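Local coordinates for protein probable porin (Pseudomonas aeruginosa, PDB 2Y0H) that probably forms a channel that lets small solutes cross the outer membrane, at residues Phe294-Pro297 against Gln298-Ser301. Sequence-based numbering, arbitrary orientation.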
loop_
_atom_site.group_PDB
_atom_site.type_symbol
_atom_site.label_atom_id
_atom_site.label_comp_id
_atom_site.label_asym_id
_atom_site.label_seq_id
_atom_site.Cartn_x
_atom_site.Cartn_y
_atom_site.Cartn_z
ATOM N N PHE A 294 12.761 3.835 -1.199
ATOM C CA PHE A 294 13.938 3.917 -0.325
ATOM C C PHE A 294 14.268 2.580 0.336
ATOM O O PHE A 294 14.582 2.509 1.528
ATOM C CB PHE A 294 13.750 5.029 0.716
ATOM C CG PHE A 294 13.847 6.406 0.132
ATOM C CD1 PHE A 294 12.771 6.960 -0.543
ATOM C CD2 PHE A 294 15.030 7.124 0.212
ATOM C CE1 PHE A 294 12.866 8.225 -1.109
ATOM C CE2 PHE A 294 15.132 8.397 -0.354
ATOM C CZ PHE A 294 14.049 8.939 -1.019
ATOM N N THR A 295 14.183 1.518 -0.456
ATOM C CA THR A 295 14.478 0.167 0.005
ATOM C C THR A 295 15.549 -0.484 -0.865
ATOM O O THR A 295 15.589 -1.701 -0.995
ATOM C CB THR A 295 13.211 -0.715 0.006
ATOM O OG1 THR A 295 12.571 -0.644 -1.281
ATOM C CG2 THR A 295 12.233 -0.244 1.106
ATOM N N ARG A 296 16.414 0.334 -1.461
ATOM C CA ARG A 296 17.462 -0.176 -2.353
ATOM C C ARG A 296 18.544 -0.873 -1.537
ATOM O O ARG A 296 18.613 -0.681 -0.322
ATOM C CB ARG A 296 18.036 0.963 -3.205
ATOM C CG ARG A 296 17.039 1.486 -4.227
ATOM C CD ARG A 296 17.449 2.821 -4.805
ATOM N NE ARG A 296 18.616 2.701 -5.670
ATOM C CZ ARG A 296 19.031 3.664 -6.488
ATOM N NH1 ARG A 296 18.368 4.813 -6.546
ATOM N NH2 ARG A 296 20.103 3.478 -7.249
ATOM N N PRO A 297 19.386 -1.696 -2.191
ATOM C CA PRO A 297 20.312 -2.515 -1.386
ATOM C C PRO A 297 21.170 -1.652 -0.444
ATOM O O PRO A 297 21.776 -0.671 -0.890
ATOM C CB PRO A 297 21.177 -3.217 -2.443
ATOM C CG PRO A 297 20.352 -3.171 -3.724
ATOM C CD PRO A 297 19.566 -1.899 -3.646
ATOM N N GLN A 298 21.181 -1.994 0.841
ATOM C CA GLN A 298 21.980 -1.287 1.848
ATOM C C GLN A 298 21.605 0.179 2.134
ATOM O O GLN A 298 22.356 0.896 2.785
ATOM C CB GLN A 298 23.474 -1.384 1.514
ATOM C CG GLN A 298 24.004 -2.797 1.565
ATOM C CD GLN A 298 25.477 -2.883 1.243
ATOM O OE1 GLN A 298 25.875 -2.792 0.083
ATOM N NE2 GLN A 298 26.299 -3.064 2.272
ATOM N N GLU A 299 20.446 0.625 1.669
ATOM C CA GLU A 299 20.091 2.027 1.830
ATOM C C GLU A 299 19.687 2.409 3.258
ATOM O O GLU A 299 18.909 1.714 3.896
ATOM C CB GLU A 299 18.976 2.399 0.870
ATOM C CG GLU A 299 18.653 3.881 0.846
ATOM C CD GLU A 299 17.731 4.214 -0.305
ATOM O OE1 GLU A 299 17.176 3.266 -0.888
ATOM O OE2 GLU A 299 17.560 5.403 -0.637
ATOM N N LYS A 300 20.222 3.523 3.738
ATOM C CA LYS A 300 19.816 4.101 5.017
ATOM C C LYS A 300 19.121 5.416 4.723
ATOM O O LYS A 300 19.636 6.230 3.965
ATOM C CB LYS A 300 21.037 4.385 5.894
ATOM C CG LYS A 300 21.789 3.158 6.401
ATOM C CD LYS A 300 23.169 3.581 6.911
ATOM C CE LYS A 300 23.931 2.429 7.561
ATOM N NZ LYS A 300 25.403 2.671 7.572
ATOM N N SER A 301 17.955 5.637 5.313
ATOM C CA SER A 301 17.205 6.851 5.012
ATOM C C SER A 301 16.468 7.361 6.225
ATOM O O SER A 301 16.122 6.595 7.135
ATOM C CB SER A 301 16.213 6.619 3.861
ATOM O OG SER A 301 15.311 5.562 4.161
HETATM O O HOH W 1 16.510 3.253 3.606
#
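A chi1 of -173° sets CG of Glu-299 opposite its backbone N, and the extended chain beyond reaches back across a tight turn until its carboxylate lies against the backbone of Phe-294 to Arg-296, while Phe-294, its CG beside the backbone N, brings its ring to the same carboxylate. The turn is a type II beta turn from Arg-296 to Glu-299, with Pro-297 and Gln-298 at its corners, the latter in a positive-phi conformation. Its closing bond runs from Glu-299 N to Arg-296 O at 3.0 Å, the donor standing 37° out of the carbonyl plane. A second bond joins the same two residues in the reverse sense: Arg-296 N gives its hydrogen to Glu-299 OE1 at 3.1 Å, approaching nearly in line with the C-O bond. The other carboxylate oxygen turns to the aromatic ring, Glu-299 OE2 lying 3.2 Å from Phe-294 CD2, with ring and carboxylate planes inclined at 36°. Beyond the turn a water bridges the two arms, hydrogen-bonded to Phe-294 O at 2.9 Å and to Ser-301 OG at 2.7 Å; Asn-287 also binds that hydroxyl. The turn leads from the long loop after strand 259-269 into strand 300-309 of the porin barrel. Although Arg-296 NE is 5.0 Å from Glu-299 OE1, the guanidinium pairs instead with Glu-341, whose carboxylate also lies close to Glu-299 OE2. Such proximity of two acids would probably raise the proton affinity of one of them, an effect that the neighbouring arginine should temper. Within the turn the buried Glu-299 acts through OE1 as an acceptor for a backbone N-H, while the arginine's salt bridge goes to Glu-341.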